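Local coordinates for protein DNA primase (Aquifex aeolicus, PDB 2AU3) that probably synthesises, as a DnaG-family RNA polymerase, the short RNA primers from which DNA polymerase starts during DNA replication, at residues A[152-155]-A[156-160]; A[75-79]-A[80-84]; A[103-106]-A[107-111]. One frame throughout, in Å; residues are numbered along the deposited sequence.

Contact 1. Residues A[152-155]-A[156-160]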
loop_
_atom_site.group_PDB
_atom_site.type_symbol
_atom_site.label_atom_id
_atom_site.label_comp_id
_atom_site.label_asym_id
_atom_site.label_seq_id
_atom_site.Cartn_x
_atom_site.Cartn_y
_atom_site.Cartn_z
ATOM N N GLU A 152 -6.455 -20.057 -16.825
ATOM C CA GLU A 152 -6.477 -20.022 -18.290
ATOM C C GLU A 152 -6.838 -18.625 -18.840
ATOM O O GLU A 152 -6.236 -18.158 -19.828
ATOM C CB GLU A 152 -7.360 -21.138 -18.854
ATOM C CG GLU A 152 -6.788 -22.541 -18.602
ATOM C CD GLU A 152 -5.428 -22.773 -19.273
ATOM O OE1 GLU A 152 -5.236 -22.321 -20.415
ATOM O OE2 GLU A 152 -4.540 -23.410 -18.660
ATOM N N ALA A 153 -7.770 -17.937 -18.173
ATOM C CA ALA A 153 -8.118 -16.563 -18.554
ATOM C C ALA A 153 -6.889 -15.636 -18.427
ATOM O O ALA A 153 -6.604 -14.855 -19.332
ATOM C CB ALA A 153 -9.271 -16.033 -17.695
ATOM N N LEU A 154 -6.193 -15.719 -17.294
ATOM C CA LEU A 154 -4.979 -14.920 -17.046
ATOM C C LEU A 154 -3.904 -15.236 -18.099
ATOM O O LEU A 154 -3.286 -14.332 -18.660
ATOM C CB LEU A 154 -4.439 -15.200 -15.628
ATOM C CG LEU A 154 -3.081 -14.627 -15.171
ATOM C CD1 LEU A 154 -2.952 -13.125 -15.425
ATOM C CD2 LEU A 154 -2.842 -14.913 -13.705
ATOM N N VAL A 155 -3.654 -16.520 -18.324
ATOM C CA VAL A 155 -2.620 -16.936 -19.278
ATOM C C VAL A 155 -2.921 -16.401 -20.690
ATOM O O VAL A 155 -2.031 -15.891 -21.373
ATOM C CB VAL A 155 -2.443 -18.478 -19.294
ATOM C CG1 VAL A 155 -1.755 -18.938 -20.578
ATOM C CG2 VAL A 155 -1.673 -18.938 -18.073
ATOM N N LYS A 156 -4.183 -16.489 -21.097
ATOM C CA LYS A 156 -4.606 -15.978 -22.393
ATOM C C LYS A 156 -4.316 -14.476 -22.554
ATOM O O LYS A 156 -3.839 -14.040 -23.613
ATOM C CB LYS A 156 -6.088 -16.273 -22.628
ATOM C CG LYS A 156 -6.589 -15.979 -24.043
ATOM C CD LYS A 156 -8.132 -16.028 -24.095
ATOM C CE LYS A 156 -8.703 -15.055 -25.126
ATOM N NZ LYS A 156 -9.268 -13.788 -24.505
ATOM N N VAL A 157 -4.585 -13.674 -21.520
ATOM C CA VAL A 157 -4.289 -12.242 -21.647
ATOM C C VAL A 157 -2.795 -11.996 -21.718
ATOM O O VAL A 157 -2.347 -11.098 -22.428
ATOM C CB VAL A 157 -4.948 -11.322 -20.562
ATOM C CG1 VAL A 157 -6.329 -11.791 -20.149
ATOM C CG2 VAL A 157 -4.036 -11.110 -19.375
ATOM N N LEU A 158 -2.034 -12.788 -20.980
ATOM C CA LEU A 158 -0.590 -12.657 -20.949
ATOM C C LEU A 158 -0.005 -12.981 -22.329
ATOM O O LEU A 158 0.752 -12.190 -22.896
ATOM C CB LEU A 158 -0.018 -13.609 -19.894
ATOM C CG LEU A 158 0.536 -13.056 -18.570
ATOM C CD1 LEU A 158 0.168 -11.605 -18.310
ATOM C CD2 LEU A 158 0.214 -13.965 -17.373
ATOM N N LYS A 159 -0.374 -14.149 -22.855
ATOM C CA LYS A 159 0.061 -14.575 -24.188
ATOM C C LYS A 159 -0.360 -13.573 -25.264
ATOM O O LYS A 159 0.470 -13.171 -26.081
ATOM C CB LYS A 159 -0.451 -15.994 -24.509
ATOM C CG LYS A 159 0.231 -17.080 -23.693
ATOM C CD LYS A 159 -0.363 -18.454 -24.006
ATOM C CE LYS A 159 0.510 -19.554 -23.443
ATOM N NZ LYS A 159 0.160 -20.916 -23.983
ATOM N N GLU A 160 -1.629 -13.147 -25.242
ATOM C CA GLU A 160 -2.163 -12.155 -26.194
ATOM C C GLU A 160 -1.361 -10.839 -26.185
ATOM O O GLU A 160 -1.293 -10.150 -27.196
ATOM C CB GLU A 160 -3.627 -11.803 -25.864
ATOM C CG GLU A 160 -4.703 -12.746 -26.400
ATOM C CD GLU A 160 -6.124 -12.238 -26.107
ATOM O OE1 GLU A 160 -6.421 -11.865 -24.947
ATOM O OE2 GLU A 160 -6.955 -12.209 -27.042
#
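K159 and V155 meet twice, once through the backbone and once through their side chains, and the pair shows how a short run of helix serves its polar atoms while it packs its apolar ones. The amide N of K159 gives its hydrogen to the V155 carbonyl O at 2.8 Å, almost perfectly straight at 179°. Beside this bond the extended lysine chain runs alongside the valine, its CE resting 3.7 Å from V155 CG1. CG1 stands anti to the backbone N (chi1 160°), beside the carbonyl carbon, and that sets it next to the methylenes of K159.

Three further amides find acceptors one turn back: K156 N on E152 O at 2.9 Å, V157 N on A153 O at 3.2 Å, and L158 N on L154 O at 3.1 Å. The run is continued at both ends. The S150 hydroxyl serves the amide of A153, and the V157 carbonyl accepts from the side-chain amide of N161. At the surface, the K156 chain, bent at chi3 and chi4, reaches forward to E160, where its NZ forms a salt bridge with E160 OE1 that is weak, at 3.5 Å.

The buried face is apolar. L154 and L158 lie side by side, CD1 of the first 3.8 Å from CD2 of the second. Both leucines cover V112 of helix 101-122, and L158 also touches Y167. Charged outside, aliphatic inside, residues 152-160 form a typical amphipathic alpha-helix, here within the N-terminal part of the primase catalytic core.

Contact 2. Residues A[75-79]-A[80-84]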
loop_
_atom_site.group_PDB
_atom_site.type_symbol
_atom_site.label_atom_id
_atom_site.label_comp_id
_atom_site.label_asym_id
_atom_site.label_seq_id
_atom_site.Cartn_x
_atom_site.Cartn_y
_atom_site.Cartn_z
ATOM N N GLU A 75 -7.533 1.848 -28.048
ATOM C CA GLU A 75 -7.392 1.215 -29.361
ATOM C C GLU A 75 -7.506 -0.309 -29.332
ATOM O O GLU A 75 -7.487 -0.963 -30.386
ATOM C CB GLU A 75 -6.079 1.619 -30.021
ATOM C CG GLU A 75 -5.883 3.128 -30.122
ATOM C CD GLU A 75 -6.763 3.794 -31.175
ATOM O OE1 GLU A 75 -7.448 3.078 -31.956
ATOM O OE2 GLU A 75 -6.761 5.051 -31.232
ATOM N N ASP A 76 -7.623 -0.860 -28.125
ATOM C CA ASP A 76 -7.635 -2.312 -27.905
ATOM C C ASP A 76 -6.385 -2.976 -28.477
ATOM O O ASP A 76 -6.469 -3.890 -29.286
ATOM C CB ASP A 76 -8.905 -2.948 -28.471
ATOM C CG ASP A 76 -9.111 -4.382 -27.981
ATOM O OD1 ASP A 76 -9.033 -4.604 -26.770
ATOM O OD2 ASP A 76 -9.350 -5.354 -28.737
ATOM N N ILE A 77 -5.230 -2.467 -28.075
ATOM C CA ILE A 77 -3.928 -3.004 -28.477
ATOM C C ILE A 77 -3.052 -3.148 -27.234
ATOM O O ILE A 77 -3.413 -2.694 -26.134
ATOM C CB ILE A 77 -3.206 -2.098 -29.570
ATOM C CG1 ILE A 77 -2.838 -0.710 -29.018
ATOM C CG2 ILE A 77 -4.032 -1.984 -30.858
ATOM C CD1 ILE A 77 -2.470 0.354 -30.134
ATOM N N SER A 78 -1.906 -3.785 -27.400
ATOM C CA SER A 78 -1.022 -4.000 -26.273
ATOM C C SER A 78 -0.353 -2.689 -25.857
ATOM O O SER A 78 -0.226 -1.730 -26.643
ATOM C CB SER A 78 0.041 -5.036 -26.625
ATOM O OG SER A 78 1.055 -4.427 -27.394
ATOM N N TYR A 79 0.089 -2.654 -24.620
ATOM C CA TYR A 79 0.821 -1.504 -24.118
ATOM C C TYR A 79 1.933 -1.093 -25.101
ATOM O O TYR A 79 2.031 0.081 -25.502
ATOM C CB TYR A 79 1.374 -1.820 -22.728
ATOM C CG TYR A 79 2.025 -0.653 -22.064
ATOM C CD1 TYR A 79 1.290 0.224 -21.258
ATOM C CD2 TYR A 79 3.381 -0.413 -22.236
ATOM C CE1 TYR A 79 1.906 1.321 -20.643
ATOM C CE2 TYR A 79 3.996 0.679 -21.652
ATOM C CZ TYR A 79 3.259 1.536 -20.851
ATOM O OH TYR A 79 3.899 2.608 -20.263
ATOM N N PHE A 80 2.762 -2.053 -25.500
ATOM C CA PHE A 80 3.898 -1.750 -26.388
ATOM C C PHE A 80 3.526 -1.457 -27.845
ATOM O O PHE A 80 4.190 -0.634 -28.516
ATOM C CB PHE A 80 4.960 -2.834 -26.282
ATOM C CG PHE A 80 5.645 -2.871 -24.943
ATOM C CD1 PHE A 80 6.340 -1.757 -24.472
ATOM C CD2 PHE A 80 5.603 -4.015 -24.156
ATOM C CE1 PHE A 80 6.974 -1.775 -23.228
ATOM C CE2 PHE A 80 6.226 -4.037 -22.894
ATOM C CZ PHE A 80 6.929 -2.921 -22.451
ATOM N N GLU A 81 2.442 -2.065 -28.319
ATOM C CA GLU A 81 1.795 -1.603 -29.550
ATOM C C GLU A 81 1.383 -0.117 -29.462
ATOM O O GLU A 81 1.612 0.662 -30.389
ATOM C CB GLU A 81 0.585 -2.491 -29.906
ATOM C CG GLU A 81 0.958 -3.836 -30.517
ATOM C CD GLU A 81 -0.242 -4.749 -30.782
ATOM O OE1 GLU A 81 -1.145 -4.865 -29.922
ATOM O OE2 GLU A 81 -0.275 -5.383 -31.864
ATOM N N ALA A 82 0.762 0.266 -28.354
ATOM C CA ALA A 82 0.378 1.667 -28.124
ATOM C C ALA A 82 1.613 2.543 -28.038
ATOM O O ALA A 82 1.621 3.677 -28.545
ATOM C CB ALA A 82 -0.446 1.799 -26.832
ATOM N N ALA A 83 2.643 2.033 -27.364
ATOM C CA ALA A 83 3.928 2.726 -27.294
ATOM C C ALA A 83 4.485 3.048 -28.698
ATOM O O ALA A 83 4.960 4.158 -28.949
ATOM C CB ALA A 83 4.904 1.922 -26.492
ATOM N N LEU A 84 4.387 2.091 -29.611
ATOM C CA LEU A 84 4.918 2.269 -30.967
ATOM C C LEU A 84 4.113 3.310 -31.721
ATOM O O LEU A 84 4.667 4.106 -32.462
ATOM C CB LEU A 84 4.915 0.942 -31.750
ATOM C CG LEU A 84 5.610 0.929 -33.136
ATOM C CD1 LEU A 84 6.975 1.616 -33.132
ATOM C CD2 LEU A 84 5.744 -0.490 -33.672
#
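A capping box opens helix 79-90, with S78 as N-cap and E81 as its reciprocal partner. S78 OG accepts from E81 N at 2.9 Å, and in return E81 OE1 accepts from S78 N at 2.8 Å, the second bond nearly straight at 176°. The carboxylate uses its anti lone pair, turned away from OE2. The serine oxygen sits between its own backbone N and carbonyl carbon (chi1 79°), a torsion that swings it over the first turn to meet the amide of E81. A carboxylate at this helix start would probably gain from the helix dipole.

Beyond the box, normal helical bonding takes over: A82 N reaches S78 O at 2.8 Å, and A83 N reaches Y79 O. Just before the box, D76, with positive phi, is the C-prime residue of a Schellman motif that ends helix 67-75, so one helix is closed and the next begun within three residues. I77 completes the start as a hydrophobic staple, its CG1 lying 4.1 Å from A82 CB across the cap, while its CB packs against the side chain of E81. With I77 cut back to an alanine, the branch that reaches A82 is gone, which would probably open a gap over the first turn and give up the staple, though the capping box itself would remain.

Y79 and F80 form an edge-to-face pair despite being neighbours in sequence. Their planes stand at 89° and their centroids are 5.4 Å apart, with the tyrosine edge directed at one face of the phenylalanine; Y79 CD2 comes 3.9 Å from F80 CD1. The phenol hydroxyl of Y79 is tied to D66 and R11.

Contact 3. Residues A[103-106]-A[107-111]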
loop_
_atom_site.group_PDB
_atom_site.type_symbol
_atom_site.label_atom_id
_atom_site.label_comp_id
_atom_site.label_asym_id
_atom_site.label_seq_id
_atom_site.Cartn_x
_atom_site.Cartn_y
_atom_site.Cartn_z
ATOM N N GLU A 103 11.497 -4.017 -18.232
ATOM C CA GLU A 103 10.346 -3.183 -18.573
ATOM C C GLU A 103 9.047 -4.001 -18.723
ATOM O O GLU A 103 7.970 -3.560 -18.303
ATOM C CB GLU A 103 10.618 -2.465 -19.896
ATOM C CG GLU A 103 10.181 -1.014 -19.949
ATOM C CD GLU A 103 10.810 -0.165 -18.861
ATOM O OE1 GLU A 103 12.027 0.124 -18.951
ATOM O OE2 GLU A 103 10.080 0.215 -17.922
ATOM N N LYS A 104 9.159 -5.177 -19.344
ATOM C CA LYS A 104 7.988 -6.008 -19.615
ATOM C C LYS A 104 7.394 -6.555 -18.332
ATOM O O LYS A 104 6.188 -6.713 -18.240
ATOM C CB LYS A 104 8.313 -7.163 -20.566
ATOM C CG LYS A 104 8.683 -6.776 -21.994
ATOM C CD LYS A 104 9.019 -8.040 -22.836
ATOM C CE LYS A 104 9.447 -9.243 -21.935
ATOM N NZ LYS A 104 9.899 -10.489 -22.644
ATOM N N VAL A 105 8.250 -6.892 -17.374
ATOM C CA VAL A 105 7.798 -7.351 -16.049
ATOM C C VAL A 105 6.795 -6.349 -15.431
ATOM O O VAL A 105 5.661 -6.707 -15.080
ATOM C CB VAL A 105 9.021 -7.655 -15.138
ATOM C CG1 VAL A 105 8.615 -7.866 -13.655
ATOM C CG2 VAL A 105 9.749 -8.906 -15.654
ATOM N N TYR A 106 7.184 -5.074 -15.384
ATOM C CA TYR A 106 6.328 -4.048 -14.789
ATOM C C TYR A 106 5.056 -3.872 -15.590
ATOM O O TYR A 106 3.985 -3.664 -15.028
ATOM C CB TYR A 106 7.084 -2.708 -14.668
ATOM C CG TYR A 106 8.135 -2.747 -13.578
ATOM C CD1 TYR A 106 7.771 -2.618 -12.222
ATOM C CD2 TYR A 106 9.475 -2.964 -13.883
ATOM C CE1 TYR A 106 8.730 -2.670 -11.201
ATOM C CE2 TYR A 106 10.449 -3.041 -12.867
ATOM C CZ TYR A 106 10.068 -2.890 -11.523
ATOM O OH TYR A 106 11.018 -2.966 -10.515
ATOM N N VAL A 107 5.167 -3.975 -16.914
ATOM C CA VAL A 107 3.996 -3.851 -17.751
ATOM C C VAL A 107 3.074 -5.043 -17.529
ATOM O O VAL A 107 1.857 -4.876 -17.526
ATOM C CB VAL A 107 4.349 -3.659 -19.252
ATOM C CG1 VAL A 107 3.127 -3.896 -20.156
ATOM C CG2 VAL A 107 4.912 -2.262 -19.479
ATOM N N ALA A 108 3.653 -6.226 -17.310
ATOM C CA ALA A 108 2.863 -7.432 -17.055
ATOM C C ALA A 108 2.151 -7.336 -15.709
ATOM O O ALA A 108 0.966 -7.651 -15.595
ATOM C CB ALA A 108 3.748 -8.690 -17.082
ATOM N N LEU A 109 2.903 -6.959 -14.682
ATOM C CA LEU A 109 2.315 -6.738 -13.361
ATOM C C LEU A 109 1.095 -5.840 -13.470
ATOM O O LEU A 109 0.063 -6.115 -12.881
ATOM C CB LEU A 109 3.359 -6.163 -12.387
ATOM C CG LEU A 109 4.255 -7.274 -11.816
ATOM C CD1 LEU A 109 5.555 -6.708 -11.188
ATOM C CD2 LEU A 109 3.465 -8.130 -10.791
ATOM N N ASP A 110 1.213 -4.784 -14.266
ATOM C CA ASP A 110 0.149 -3.808 -14.383
ATOM C C ASP A 110 -1.043 -4.330 -15.184
ATOM O O ASP A 110 -2.203 -4.048 -14.840
ATOM C CB ASP A 110 0.676 -2.510 -14.989
ATOM C CG ASP A 110 -0.378 -1.428 -15.002
ATOM O OD1 ASP A 110 -0.618 -0.803 -13.926
ATOM O OD2 ASP A 110 -1.075 -1.200 -16.011
ATOM N N ARG A 111 -0.761 -5.078 -16.250
ATOM C CA ARG A 111 -1.820 -5.672 -17.052
ATOM C C ARG A 111 -2.583 -6.746 -16.269
ATOM O O ARG A 111 -3.783 -6.963 -16.480
ATOM C CB ARG A 111 -1.242 -6.292 -18.327
ATOM C CG ARG A 111 -2.285 -6.984 -19.169
ATOM C CD ARG A 111 -3.314 -5.977 -19.713
ATOM N NE ARG A 111 -4.373 -6.571 -20.506
ATOM C CZ ARG A 111 -5.552 -6.952 -20.026
ATOM N NH1 ARG A 111 -5.823 -6.869 -18.715
ATOM N NH2 ARG A 111 -6.460 -7.433 -20.862
#
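The ring of Y106, next to V107 on the alpha-helix 101-122, engages R199 in a cation-pi interaction, with V224 also against the side chain. CG stands anti to the carbonyl carbon (chi1 -72°), and this carries the ring off beside the backbone N and away from the next turn. Two carboxylates likewise turn to partners outside residues 103-111: E103 forms a salt bridge to R11 and D110 one to K69. Since D114 approaches the same D110 oxygen, K69 probably offsets some of the repulsion between the two acids.

All this hangs on two turns of helix 101-122, which packs against helix 79-90 on the zinc-finger side and against helix 164-168 of the catalytic core. The backbone is served in full i to i+4 order. V107 N binds E103 O at 3.2 Å, A108 N binds K104 O at 2.7 Å, and D110 N binds Y106 O at 3.1 Å. L109 N meets V105 O at 2.8 Å with a nearly straight N-H (176°).

Aliphatic groups lie beside these bonds. The methyl of A108 rests 3.3 Å from K104 O, and A108 also touches Y167. V107 CG2, anti to the carbonyl carbon and beside the backbone N, lies 3.5 Å from E103 O. V105 and L109 run side by side in the same direction, both touching helix 164-168, and their nearest side-chain atoms, V105 CG1 and L109 CD1, stand 4.1 Å apart.

In the fold
All three contacts are local, within or at the start of a helix, yet their settings differ. Helix 101-122 carries contact 3, the most enclosed, with no fully exposed residue, and both others pack on it: L154 and L158 of contact 1 (helix 151-161) on V112, and Y79 and F80 of contact 2 (helix 79-90) on V107, where F80 CZ lies 3.7 Å from V107 CG2. Contacts 1 and 2 approach to about 5 Å between nearest atoms without touching. Contact 1 is the most surface-like, charged outside and aliphatic inside, while contact 2 owes its chemistry to a helix start and an aromatic pair. R11 serves contacts 2 and 3, and Y167 meets contacts 1 and 3.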